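Local structure of endoglucanase FnCel5A (Fervidobacterium nodosum, 3NCO) at residues I175-N180 / S201-E206. The protein probably hydrolyses internal beta-1,4-glucosidic bonds of cellulose, as a glycoside hydrolase family 5 endoglucanase. Numbering follows the deposited sequence.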
ATOM      1  N   ILE A 175      -5.095   8.430  -1.259  1.00 15.66           N
ATOM      2  CA  ILE A 175      -4.185   8.065  -0.164  1.00 15.29           C
ATOM      3  C   ILE A 175      -2.825   8.677  -0.459  1.00 15.04           C
ATOM      4  O   ILE A 175      -2.290   8.500  -1.558  1.00 16.54           O
ATOM      5  CB  ILE A 175      -4.053   6.531  -0.061  1.00 16.27           C
ATOM      6  CG1 ILE A 175      -5.368   5.970   0.491  1.00 14.75           C
ATOM      7  CG2 ILE A 175      -2.891   6.083   0.868  1.00 13.73           C
ATOM      8  CD1 ILE A 175      -5.599   4.553   0.077  1.00 16.06           C
ATOM      9  N   ILE A 176      -2.310   9.384   0.546  1.00 15.18           N
ATOM     10  CA  ILE A 176      -1.013  10.064   0.484  1.00 16.12           C
ATOM     11  C   ILE A 176       0.037   9.336   1.331  1.00 16.24           C
ATOM     12  O   ILE A 176      -0.119   9.205   2.556  1.00 15.82           O
ATOM     13  CB  ILE A 176      -1.141  11.543   1.037  1.00 17.48           C
ATOM     14  CG1 ILE A 176      -2.310  12.250   0.378  1.00 19.14           C
ATOM     15  CG2 ILE A 176       0.157  12.311   0.896  1.00 17.24           C
ATOM     16  CD1 ILE A 176      -2.316  12.217  -1.155  1.00 22.15           C
ATOM     17  N   ASP A 177       1.087   8.838   0.685  1.00 13.82           N
ATOM     18  CA  ASP A 177       2.165   8.133   1.400  1.00 13.30           C
ATOM     19  C   ASP A 177       3.109   9.069   2.116  1.00 15.96           C
ATOM     20  O   ASP A 177       3.461  10.107   1.635  1.00 15.22           O
ATOM     21  CB  ASP A 177       3.015   7.296   0.420  1.00 13.73           C
ATOM     22  CG  ASP A 177       2.251   5.980  -0.040  1.00 13.74           C
ATOM     23  OD1 ASP A 177       1.027   6.078  -0.341  1.00 16.09           O
ATOM     24  OD2 ASP A 177       2.890   4.898  -0.169  1.00 15.34           O
ATOM     25  N   VAL A 178       3.508   8.619   3.274  1.00 13.86           N
ATOM     26  CA  VAL A 178       4.629   9.205   4.032  1.00 14.76           C
ATOM     27  C   VAL A 178       5.901   9.044   3.181  1.00 15.88           C
ATOM     28  O   VAL A 178       6.068   7.993   2.517  1.00 17.56           O
ATOM     29  CB  VAL A 178       4.697   8.435   5.365  1.00 14.62           C
ATOM     30  CG1 VAL A 178       5.963   8.848   6.086  1.00 16.59           C
ATOM     31  CG2 VAL A 178       3.456   8.838   6.164  1.00 14.04           C
ATOM     32  N   PRO A 179       6.779  10.070   3.176  1.00 15.11           N
ATOM     33  CA  PRO A 179       7.997  10.024   2.329  1.00 15.16           C
ATOM     34  C   PRO A 179       9.083   9.158   2.990  1.00 16.29           C
ATOM     35  O   PRO A 179       8.794   8.441   3.968  1.00 16.95           O
ATOM     36  CB  PRO A 179       8.398  11.491   2.172  1.00 14.47           C
ATOM     37  CG  PRO A 179       7.887  12.135   3.467  1.00 15.51           C
ATOM     38  CD  PRO A 179       6.688  11.329   3.964  1.00 15.71           C
ATOM     39  N   ASN A 180      10.303   9.163   2.410  1.00 16.15           N
ATOM     40  CA  ASN A 180      11.414   8.324   2.896  1.00 18.91           C
ATOM     41  C   ASN A 180      10.989   6.867   3.106  1.00 18.09           C
ATOM     42  O   ASN A 180      11.104   6.284   4.196  1.00 18.13           O
ATOM     43  CB  ASN A 180      12.051   8.908   4.155  1.00 18.30           C
ATOM     44  CG  ASN A 180      13.548   8.680   4.193  1.00 27.75           C
ATOM     45  OD1 ASN A 180      14.336   9.577   3.871  1.00 30.89           O
ATOM     46  ND2 ASN A 180      13.953   7.477   4.598  1.00 33.12           N
ATOM     47  N   SER A 201      -0.853   7.304   4.586  1.00 14.48           N
ATOM     48  CA  SER A 201      -0.407   5.923   4.786  1.00 13.99           C
ATOM     49  C   SER A 201       1.078   5.789   5.108  1.00 15.19           C
ATOM     50  O   SER A 201       1.893   6.448   4.488  1.00 16.44           O
ATOM     51  CB  SER A 201      -0.733   5.132   3.521  1.00 16.32           C
ATOM     52  OG  SER A 201      -0.287   3.808   3.654  1.00 13.86           O
ATOM     53  N   PHE A 202       1.405   4.885   6.046  1.00 14.82           N
ATOM     54  CA  PHE A 202       2.837   4.532   6.289  1.00 14.93           C
ATOM     55  C   PHE A 202       2.971   3.036   6.152  1.00 14.99           C
ATOM     56  O   PHE A 202       1.946   2.358   6.069  1.00 14.59           O
ATOM     57  CB  PHE A 202       3.376   5.014   7.655  1.00 14.50           C
ATOM     58  CG  PHE A 202       2.878   4.212   8.860  1.00 15.49           C
ATOM     59  CD1 PHE A 202       3.755   3.432   9.606  1.00 14.18           C
ATOM     60  CD2 PHE A 202       1.526   4.299   9.270  1.00 14.38           C
ATOM     61  CE1 PHE A 202       3.281   2.712  10.761  1.00 16.70           C
ATOM     62  CE2 PHE A 202       1.059   3.583  10.383  1.00 16.39           C
ATOM     63  CZ  PHE A 202       1.932   2.806  11.110  1.00 16.60           C
ATOM     64  N   HIS A 203       4.196   2.571   5.991  1.00 14.01           N
ATOM     65  CA  HIS A 203       4.476   1.153   5.916  1.00 14.23           C
ATOM     66  C   HIS A 203       5.326   0.755   7.093  1.00 15.97           C
ATOM     67  O   HIS A 203       6.130   1.561   7.569  1.00 18.35           O
ATOM     68  CB  HIS A 203       5.239   0.858   4.653  1.00 15.12           C
ATOM     69  CG  HIS A 203       4.449   1.164   3.424  1.00 14.37           C
ATOM     70  ND1 HIS A 203       4.985   1.071   2.168  1.00 16.37           N
ATOM     71  CD2 HIS A 203       3.162   1.541   3.277  1.00 14.86           C
ATOM     72  CE1 HIS A 203       4.050   1.373   1.278  1.00 14.54           C
ATOM     73  NE2 HIS A 203       2.931   1.666   1.931  1.00 12.97           N
ATOM     74  N   TYR A 204       5.139  -0.469   7.577  1.00 16.13           N
ATOM     75  CA  TYR A 204       5.806  -0.886   8.792  1.00 15.53           C
ATOM     76  C   TYR A 204       6.526  -2.209   8.620  1.00 16.08           C
ATOM     77  O   TYR A 204       5.894  -3.244   8.393  1.00 17.20           O
ATOM     78  CB  TYR A 204       4.862  -0.984  10.003  1.00 15.62           C
ATOM     79  CG  TYR A 204       5.644  -0.983  11.312  1.00 14.89           C
ATOM     80  CD1 TYR A 204       6.270   0.176  11.772  1.00 16.15           C
ATOM     81  CD2 TYR A 204       5.744  -2.152  12.087  1.00 16.36           C
ATOM     82  CE1 TYR A 204       7.005   0.139  12.974  1.00 13.35           C
ATOM     83  CE2 TYR A 204       6.450  -2.201  13.263  1.00 18.86           C
ATOM     84  CZ  TYR A 204       7.071  -1.053  13.703  1.00 18.96           C
ATOM     85  OH  TYR A 204       7.748  -1.062  14.879  1.00 18.74           O
ATOM     86  N   TYR A 205       7.851  -2.145   8.776  1.00 16.57           N
ATOM     87  CA  TYR A 205       8.716  -3.321   8.683  1.00 16.13           C
ATOM     88  C   TYR A 205       9.813  -3.359   9.767  1.00 16.71           C
ATOM     89  O   TYR A 205      10.831  -4.043   9.606  1.00 18.06           O
ATOM     90  CB  TYR A 205       9.400  -3.292   7.326  1.00 16.21           C
ATOM     91  CG  TYR A 205       8.445  -3.559   6.182  1.00 14.89           C
ATOM     92  CD1 TYR A 205       7.977  -4.838   5.937  1.00 15.57           C
ATOM     93  CD2 TYR A 205       8.050  -2.513   5.287  1.00 14.41           C
ATOM     94  CE1 TYR A 205       7.152  -5.114   4.873  1.00 16.89           C
ATOM     95  CE2 TYR A 205       7.220  -2.794   4.202  1.00 18.23           C
ATOM     96  CZ  TYR A 205       6.770  -4.088   3.991  1.00 16.68           C
ATOM     97  OH  TYR A 205       5.977  -4.399   2.918  1.00 17.68           O
ATOM     98  N   GLU A 206       9.593  -2.662  10.881  1.00 16.69           N
ATOM     99  CA  GLU A 206      10.547  -2.726  12.000  1.00 16.40           C
ATOM    100  C   GLU A 206      10.288  -3.921  12.873  1.00 18.95           C
ATOM    101  O   GLU A 206       9.116  -4.275  13.094  1.00 19.32           O
ATOM    102  CB  GLU A 206      10.451  -1.469  12.842  1.00 17.45           C
ATOM    103  CG  GLU A 206      10.664  -0.221  11.952  1.00 14.93           C
ATOM    104  CD  GLU A 206      11.949  -0.335  11.149  1.00 28.27           C
ATOM    105  OE1 GLU A 206      12.997  -0.760  11.687  1.00 32.40           O
ATOM    106  OE2 GLU A 206      11.942  -0.059   9.938  1.00 28.09           O
TER
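Neighbouring parallel strands of an eight-stranded barrel meet where strand 174-177 pairs with strand 198-204, and S201 is bound through both its N-H and its own carbonyl. Its N-H bonds to I176 O at 2.9 Å, while S201 O accepts the N-H of V178, with N and O 3.0 Å apart. The CA-H of D177 adds a longer contact to that same oxygen, so the two bonds bracket D177, the bridge partner of S201, in the usual parallel pattern. This is the beta/alpha barrel of the GH5 cellulases; the C-terminal end of the fifth strand meets the middle of the sixth, whose remainder runs on beyond it. Inside it, chi1 of I175, -71°, puts CG1 beside the backbone N and swings CG2 against S201 CB at 3.5 Å; S201 OG hydrogen-bonds to F257 O of strand 256-261. V178 CG2 comes within 3.3 Å of S201 O and 4.1 Å of F202 CB. Farther along, D177 OD2 lies obliquely to the H203 ring, 3.9 Å from NE2, with carboxylate and imidazole planes 76° apart. Rather than bonding directly, the two share E144, probably the family's acid/base glutamate: its backbone N binds D177 OD2 and its OE2 hydrogen-bonds to H203 ND1, consistent with both residues helping to position it.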